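Local coordinates for inositol-1-monophosphatase (Nostoc sp., PDB 5ZHH), which probably catalyses the hydrolysis of inositol monophosphate to inositol and phosphate, at residues Cys176-Leu181 and Asp254-Ala259; Arg202-Trp207 and Ala247-Ile252. All blocks are in the same frame, centred on the assembly; numbering follows the deposited sequence.

Interaction 1 of 2, residues Cys176-Leu181 and Asp254-Ala259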
ATOM      1  N   CYS A 176      16.421  31.460   8.906  1.00 24.95           N
ATOM      2  CA  CYS A 176      16.904  31.573  10.277  1.00 25.10           C
ATOM      3  C   CYS A 176      15.891  32.292  11.158  1.00 27.55           C
ATOM      4  O   CYS A 176      15.617  31.850  12.280  1.00 30.58           O
ATOM      5  CB  CYS A 176      18.250  32.301  10.302  1.00 30.30           C
ATOM      6  SG  CYS A 176      19.556  31.459   9.391  1.00 29.34           S
ATOM      7  N   HIS A 177      15.314  33.388  10.657  1.00 27.50           N
ATOM      8  CA  HIS A 177      14.334  34.153  11.426  1.00 28.92           C
ATOM      9  C   HIS A 177      13.126  33.292  11.794  1.00 29.67           C
ATOM     10  O   HIS A 177      12.707  33.248  12.959  1.00 29.68           O
ATOM     11  CB  HIS A 177      13.917  35.384  10.609  1.00 29.64           C
ATOM     12  CG  HIS A 177      13.035  36.352  11.340  1.00 34.86           C
ATOM     13  ND1 HIS A 177      13.268  36.747  12.640  1.00 36.77           N
ATOM     14  CD2 HIS A 177      11.943  37.040  10.929  1.00 34.74           C
ATOM     15  CE1 HIS A 177      12.344  37.618  13.006  1.00 35.75           C
ATOM     16  NE2 HIS A 177      11.528  37.813  11.985  1.00 35.96           N
ATOM     17  N   LEU A 178      12.559  32.579  10.820  1.00 27.38           N
ATOM     18  CA  LEU A 178      11.375  31.785  11.138  1.00 24.81           C
ATOM     19  C   LEU A 178      11.715  30.536  11.945  1.00 26.56           C
ATOM     20  O   LEU A 178      10.882  30.073  12.737  1.00 27.94           O
ATOM     21  CB  LEU A 178      10.619  31.412   9.865  1.00 24.54           C
ATOM     22  CG  LEU A 178       9.554  32.427   9.430  1.00 29.17           C
ATOM     23  CD1 LEU A 178       8.652  32.804  10.613  1.00 28.49           C
ATOM     24  CD2 LEU A 178      10.172  33.671   8.813  1.00 33.10           C
ATOM     25  N   THR A 179      12.906  30.002  11.809  1.00 27.83           N
ATOM     26  CA  THR A 179      13.309  28.856  12.601  1.00 28.57           C
ATOM     27  C   THR A 179      13.383  29.230  14.078  1.00 29.36           C
ATOM     28  O   THR A 179      13.179  28.419  14.921  1.00 28.32           O
ATOM     29  CB  THR A 179      14.601  28.201  12.090  1.00 28.87           C
ATOM     30  OG1 THR A 179      14.422  27.748  10.765  1.00 26.01           O
ATOM     31  CG2 THR A 179      15.006  27.058  12.904  1.00 29.72           C
ATOM     32  N   HIS A 180      13.674  30.484  14.350  1.00 31.81           N
ATOM     33  CA  HIS A 180      13.710  30.979  15.707  1.00 31.46           C
ATOM     34  C   HIS A 180      12.330  31.247  16.271  1.00 31.30           C
ATOM     35  O   HIS A 180      12.109  31.042  17.395  1.00 35.81           O
ATOM     36  CB  HIS A 180      14.474  32.262  15.763  1.00 30.00           C
ATOM     37  CG  HIS A 180      15.781  32.143  16.453  1.00 30.00           C
ATOM     38  ND1 HIS A 180      16.272  33.108  17.290  1.00 30.00           N
ATOM     39  CD2 HIS A 180      16.719  31.183  16.395  1.00 30.00           C
ATOM     40  CE1 HIS A 180      17.447  32.740  17.740  1.00 30.00           C
ATOM     41  NE2 HIS A 180      17.730  31.562  17.224  1.00 30.00           N
ATOM     42  N   LEU A 181      11.416  31.711  15.445  1.00 28.24           N
ATOM     43  CA  LEU A 181      10.080  32.048  15.859  1.00 30.85           C
ATOM     44  C   LEU A 181       9.024  30.939  15.832  1.00 31.58           C
ATOM     45  O   LEU A 181       7.942  31.153  16.254  1.00 31.24           O
ATOM     46  CB  LEU A 181       9.552  33.151  15.006  1.00 30.00           C
ATOM     47  CG  LEU A 181      10.315  34.433  15.041  1.00 30.00           C
ATOM     48  CD1 LEU A 181       9.706  35.327  14.031  1.00 30.00           C
ATOM     49  CD2 LEU A 181      10.117  34.985  16.418  1.00 30.00           C
ATOM     50  N   ASP A 254      -1.301  36.579   8.679  1.00 26.66           N
ATOM     51  CA  ASP A 254      -0.847  37.921   9.029  1.00 30.64           C
ATOM     52  C   ASP A 254       0.412  37.876   9.882  1.00 29.63           C
ATOM     53  O   ASP A 254       1.279  38.749   9.759  1.00 30.43           O
ATOM     54  CB  ASP A 254      -1.961  38.687   9.749  1.00 35.72           C
ATOM     55  CG  ASP A 254      -2.441  37.983  11.011  1.00 41.97           C
ATOM     56  OD1 ASP A 254      -2.285  36.743  11.104  1.00 43.30           O
ATOM     57  OD2 ASP A 254      -2.985  38.671  11.907  1.00 44.37           O
ATOM     58  N   ASN A 255       0.521  36.881  10.767  1.00 27.68           N
ATOM     59  CA  ASN A 255       1.693  36.780  11.629  1.00 29.57           C
ATOM     60  C   ASN A 255       2.930  36.420  10.818  1.00 28.17           C
ATOM     61  O   ASN A 255       4.003  36.998  11.015  1.00 28.07           O
ATOM     62  CB  ASN A 255       1.458  35.736  12.717  1.00 31.23           C
ATOM     63  CG  ASN A 255       0.249  36.047  13.587  1.00 36.13           C
ATOM     64  OD1 ASN A 255      -0.590  35.177  13.815  1.00 41.30           O
ATOM     65  ND2 ASN A 255       0.159  37.274  14.082  1.00 34.21           N
ATOM     66  N   LEU A 256       2.797  35.466   9.899  1.00 27.30           N
ATOM     67  CA  LEU A 256       3.937  35.089   9.070  1.00 25.53           C
ATOM     68  C   LEU A 256       4.319  36.219   8.122  1.00 26.62           C
ATOM     69  O   LEU A 256       5.507  36.473   7.896  1.00 28.68           O
ATOM     70  CB  LEU A 256       3.615  33.803   8.306  1.00 23.31           C
ATOM     71  CG  LEU A 256       4.710  33.183   7.435  1.00 24.60           C
ATOM     72  CD1 LEU A 256       6.039  33.132   8.168  1.00 27.62           C
ATOM     73  CD2 LEU A 256       4.279  31.778   7.012  1.00 25.60           C
ATOM     74  N   SER A 257       3.327  36.917   7.565  1.00 27.18           N
ATOM     75  CA  SER A 257       3.634  38.049   6.697  1.00 26.08           C
ATOM     76  C   SER A 257       4.422  39.117   7.454  1.00 27.62           C
ATOM     77  O   SER A 257       5.417  39.646   6.941  1.00 28.48           O
ATOM     78  CB  SER A 257       2.338  38.623   6.119  1.00 26.42           C
ATOM     79  OG  SER A 257       2.590  39.771   5.330  1.00 28.47           O
ATOM     80  N   ARG A 258       4.012  39.422   8.689  1.00 28.98           N
ATOM     81  CA  ARG A 258       4.741  40.394   9.504  1.00 30.22           C
ATOM     82  C   ARG A 258       6.188  39.958   9.718  1.00 30.43           C
ATOM     83  O   ARG A 258       7.119  40.760   9.578  1.00 29.44           O
ATOM     84  CB  ARG A 258       4.041  40.600  10.852  1.00 30.54           C
ATOM     85  CG  ARG A 258       4.875  41.486  11.798  1.00 34.33           C
ATOM     86  CD  ARG A 258       4.208  41.745  13.145  1.00 35.88           C
ATOM     87  NE  ARG A 258       4.290  40.625  14.080  1.00 41.43           N
ATOM     88  CZ  ARG A 258       5.295  40.435  14.931  1.00 47.78           C
ATOM     89  NH1 ARG A 258       6.327  41.271  14.952  1.00 44.82           N
ATOM     90  NH2 ARG A 258       5.274  39.384  15.750  1.00 48.11           N
ATOM     91  N   ALA A 259       6.397  38.683  10.057  1.00 32.14           N
ATOM     92  CA  ALA A 259       7.757  38.185  10.248  1.00 30.13           C
ATOM     93  C   ALA A 259       8.584  38.341   8.976  1.00 30.55           C
ATOM     94  O   ALA A 259       9.757  38.730   9.032  1.00 32.12           O
ATOM     95  CB  ALA A 259       7.726  36.727  10.698  1.00 29.72           C
TER
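L178 and L256 meet through their CD1 methyls, which lie 3.6 Å apart, and the two side chains run across each other at about a right angle. L256 gets there by reaching: its CA-CB bond points along the flank of its helix, but with CG anti to the backbone N (chi1 -176°) the isobutyl end swings over to L178. The same CD1 of L178 has a second neighbour, A259 CB, at 4.0 Å. That small methyl, pointing toward helix 172-181, also takes L181 CD1 at 4.1 Å, so it faces the ends of two leucines a turn apart. The short axes of 176-181 and 254-259 stay 11.2 Å apart and run closer to antiparallel than to parallel, at 135°. In the layered alpha-beta-alpha-beta-alpha sandwich of the inositol monophosphatase fold, both helices cover one face of the five-stranded sheet. L178 rests on L156 and V185 of that sheet, L256 on L156, L246 and T248. Nearer the surface, the H177 ring meets A259 edge-on. Its CG is anti to the backbone N (chi1 -173°), which carries the imidazole out toward the end of the other helix, where H177 CD2 comes to 3.4 Å from A259 O, in the plane of the ring. One face of the imidazole takes L181 CD1, 3.6 Å above the ring plane and shifted toward the rim, and V263 and P264 pack against H177. Toward the C-terminal end of helix 172-181, the carbonyl oxygens of T179 and H180 accept from R164 and R165 of the second subunit.

Interaction 2 of 2, residues Arg202-Trp207 and Ala247-Ile252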
ATOM      1  N   ARG A 202      -0.588  19.405   7.348  1.00 23.23           N
ATOM      2  CA  ARG A 202       0.649  18.828   7.868  1.00 21.84           C
ATOM      3  C   ARG A 202       1.667  19.901   8.236  1.00 24.43           C
ATOM      4  O   ARG A 202       2.547  19.661   9.068  1.00 24.41           O
ATOM      5  CB  ARG A 202       1.248  17.875   6.841  1.00 24.96           C
ATOM      6  CG  ARG A 202       0.457  16.566   6.696  1.00 26.66           C
ATOM      7  CD  ARG A 202       0.865  15.838   5.433  1.00 27.87           C
ATOM      8  NE  ARG A 202       0.087  14.615   5.236  1.00 29.20           N
ATOM      9  CZ  ARG A 202       0.290  13.753   4.245  1.00 29.74           C
ATOM     10  NH1 ARG A 202      -0.467  12.670   4.141  1.00 29.26           N
ATOM     11  NH2 ARG A 202       1.244  13.979   3.354  1.00 28.67           N
ATOM     12  N   VAL A 203       1.589  21.065   7.596  1.00 22.86           N
ATOM     13  CA  VAL A 203       2.300  22.261   8.022  1.00 23.05           C
ATOM     14  C   VAL A 203       1.290  23.395   8.048  1.00 25.74           C
ATOM     15  O   VAL A 203       0.199  23.296   7.489  1.00 22.55           O
ATOM     16  CB  VAL A 203       3.495  22.611   7.109  1.00 25.89           C
ATOM     17  CG1 VAL A 203       4.565  21.541   7.195  1.00 31.75           C
ATOM     18  CG2 VAL A 203       3.040  22.765   5.677  1.00 26.37           C
ATOM     19  N   ASP A 204       1.669  24.485   8.706  1.00 25.20           N
ATOM     20  CA  ASP A 204       0.773  25.618   8.851  1.00 26.75           C
ATOM     21  C   ASP A 204       1.027  26.708   7.827  1.00 25.55           C
ATOM     22  O   ASP A 204       0.164  27.565   7.637  1.00 26.25           O
ATOM     23  CB  ASP A 204       0.892  26.190  10.266  1.00 26.60           C
ATOM     24  CG  ASP A 204       0.676  25.131  11.325  1.00 28.41           C
ATOM     25  OD1 ASP A 204      -0.398  24.477  11.312  1.00 26.77           O
ATOM     26  OD2 ASP A 204       1.584  24.931  12.150  1.00 29.38           O
ATOM     27  N   GLY A 205       2.167  26.686   7.150  1.00 23.28           N
ATOM     28  CA  GLY A 205       2.495  27.750   6.226  1.00 24.24           C
ATOM     29  C   GLY A 205       3.753  27.437   5.453  1.00 23.81           C
ATOM     30  O   GLY A 205       4.582  26.623   5.872  1.00 22.20           O
ATOM     31  N   TYR A 206       3.879  28.109   4.317  1.00 22.79           N
ATOM     32  CA  TYR A 206       4.941  27.876   3.354  1.00 22.87           C
ATOM     33  C   TYR A 206       5.242  29.205   2.677  1.00 26.23           C
ATOM     34  O   TYR A 206       4.325  29.982   2.401  1.00 28.37           O
ATOM     35  CB  TYR A 206       4.515  26.798   2.339  1.00 23.99           C
ATOM     36  CG  TYR A 206       5.229  26.840   0.999  1.00 25.48           C
ATOM     37  CD1 TYR A 206       6.578  26.520   0.889  1.00 25.14           C
ATOM     38  CD2 TYR A 206       4.543  27.204  -0.160  1.00 26.59           C
ATOM     39  CE1 TYR A 206       7.223  26.556  -0.344  1.00 25.95           C
ATOM     40  CE2 TYR A 206       5.180  27.247  -1.389  1.00 24.27           C
ATOM     41  CZ  TYR A 206       6.511  26.927  -1.474  1.00 24.88           C
ATOM     42  OH  TYR A 206       7.144  26.982  -2.693  1.00 28.32           O
ATOM     43  N   TRP A 207       6.526  29.496   2.474  1.00 28.21           N
ATOM     44  CA  TRP A 207       6.921  30.659   1.693  1.00 25.62           C
ATOM     45  C   TRP A 207       8.148  30.297   0.874  1.00 25.46           C
ATOM     46  O   TRP A 207       8.942  29.444   1.275  1.00 26.49           O
ATOM     47  CB  TRP A 207       7.201  31.889   2.574  1.00 25.91           C
ATOM     48  CG  TRP A 207       8.581  31.920   3.145  1.00 27.97           C
ATOM     49  CD1 TRP A 207       9.669  32.596   2.646  1.00 28.42           C
ATOM     50  CD2 TRP A 207       9.036  31.241   4.319  1.00 26.63           C
ATOM     51  NE1 TRP A 207      10.766  32.381   3.446  1.00 27.52           N
ATOM     52  CE2 TRP A 207      10.406  31.554   4.481  1.00 28.09           C
ATOM     53  CE3 TRP A 207       8.417  30.407   5.261  1.00 24.46           C
ATOM     54  CZ2 TRP A 207      11.171  31.052   5.534  1.00 28.24           C
ATOM     55  CZ3 TRP A 207       9.177  29.906   6.306  1.00 25.41           C
ATOM     56  CH2 TRP A 207      10.544  30.235   6.436  1.00 28.04           C
ATOM     57  N   ALA A 247       1.977  31.134   1.532  1.00 25.48           N
ATOM     58  CA  ALA A 247       0.829  30.229   1.489  1.00 24.29           C
ATOM     59  C   ALA A 247       0.635  29.587   2.854  1.00 24.04           C
ATOM     60  O   ALA A 247       1.520  28.872   3.333  1.00 25.32           O
ATOM     61  CB  ALA A 247       1.032  29.158   0.414  1.00 25.14           C
ATOM     62  N   THR A 248      -0.511  29.844   3.492  1.00 25.21           N
ATOM     63  CA  THR A 248      -0.712  29.427   4.877  1.00 23.99           C
ATOM     64  C   THR A 248      -2.121  28.897   5.078  1.00 24.34           C
ATOM     65  O   THR A 248      -2.970  28.947   4.179  1.00 23.64           O
ATOM     66  CB  THR A 248      -0.477  30.579   5.863  1.00 23.46           C
ATOM     67  OG1 THR A 248      -1.580  31.489   5.792  1.00 25.60           O
ATOM     68  CG2 THR A 248       0.828  31.321   5.562  1.00 23.62           C
ATOM     69  N   ASN A 249      -2.375  28.430   6.304  1.00 26.98           N
ATOM     70  CA  ASN A 249      -3.711  28.027   6.728  1.00 26.52           C
ATOM     71  C   ASN A 249      -4.666  29.202   6.876  1.00 28.27           C
ATOM     72  O   ASN A 249      -5.843  28.971   7.157  1.00 28.81           O
ATOM     73  CB  ASN A 249      -3.654  27.251   8.054  1.00 26.13           C
ATOM     74  CG  ASN A 249      -3.133  28.090   9.228  1.00 27.77           C
ATOM     75  OD1 ASN A 249      -2.937  29.303   9.120  1.00 29.59           O
ATOM     76  ND2 ASN A 249      -2.914  27.429  10.367  1.00 27.57           N
ATOM     77  N   GLY A 250      -4.208  30.442   6.714  1.00 30.03           N
ATOM     78  CA  GLY A 250      -5.110  31.570   6.843  1.00 32.10           C
ATOM     79  C   GLY A 250      -5.098  32.197   8.223  1.00 36.81           C
ATOM     80  O   GLY A 250      -5.279  33.412   8.357  1.00 41.49           O
ATOM     81  N   SER A 251      -4.948  31.371   9.263  1.00 35.14           N
ATOM     82  CA  SER A 251      -4.947  31.884  10.631  1.00 35.26           C
ATOM     83  C   SER A 251      -3.605  32.485  11.039  1.00 32.24           C
ATOM     84  O   SER A 251      -3.585  33.455  11.804  1.00 29.77           O
ATOM     85  CB  SER A 251      -5.361  30.779  11.605  1.00 36.55           C
ATOM     86  OG  SER A 251      -6.606  30.219  11.214  1.00 37.39           O
ATOM     87  N   ILE A 252      -2.480  31.949  10.558  1.00 29.64           N
ATOM     88  CA  ILE A 252      -1.181  32.557  10.854  1.00 28.94           C
ATOM     89  C   ILE A 252      -0.712  33.465   9.721  1.00 26.81           C
ATOM     90  O   ILE A 252       0.430  33.929   9.742  1.00 29.61           O
ATOM     91  CB  ILE A 252      -0.089  31.517  11.183  1.00 30.26           C
ATOM     92  CG1 ILE A 252       0.153  30.576   9.997  1.00 30.74           C
ATOM     93  CG2 ILE A 252      -0.400  30.767  12.474  1.00 31.87           C
ATOM     94  CD1 ILE A 252       1.492  29.856  10.084  1.00 32.05           C
TER
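Y206 and A247 form an antiparallel hydrogen-bonded pair, with Y206 N to A247 O at 2.7 Å and A247 N to Y206 O at 2.8 Å, and beyond the non-hydrogen-bonded pair of G205 and T248 the ladder ends in N249 N to D204 O at 3.0 Å. G205 and T248 come unusually close, CA to CA 3.9 Å; a beta carbon on G205 would press on T248 CG2 and I252 CD1. On the other face, A247 CB lies at the edge of the Y206 ring, 4.1 Å from CD2. The D204 and N249 side chains lie side by side, their planes 47° apart, yet do not bond to each other: D204 OD1 takes the hydroxyls of S146 and T148, D204 OD2 takes L155 N, and N249 ND2 binds S146 OG and T148 O. N249 CG stands between its own backbone N and carbonyl carbon (chi1 64°), which turns OD1 forward along the chain to accept I252 N at 3.0 Å in an Asx motif, just ahead of helix 253-261. T248 OG1 adds an ST turn by accepting G250 N and is also hydrogen-bonded to H253 ND1. With an alanine here in place of the asparagine, I252 N and T148 O would probably lose these mates and the turn would be freer to shift. I252 CD1 packs on D204 CB at 3.7 Å. Strand 205-208 runs between 156-158 and 245-248; helix 191-199 lies over Y206 and A247, while W207 turns to the other face, against L178 and E174 of helix 172-181.

From the N terminus, of the four segments the chain first reaches the one on helix 172-181, whose partner in interaction 1 arrives 73 residues later in helix 253-261. Within that long excursion lies interaction 2, which pairs 202-207 with 247-252 and closes a shorter loop; the two nest and do not cross. Once strand 245-248 has completed its pairing in interaction 2, a short turn, 249-252, leads into the helix that completes interaction 1. The centres lie about 11 Å apart, and the two touch where L178 CB meets W207 CH2 at 3.6 Å and L256 CD2 meets T248 CG2 at 3.8 Å. Interaction 2 joins neighbouring strands of the five-stranded sheet, interaction 1 two helices packed on its face.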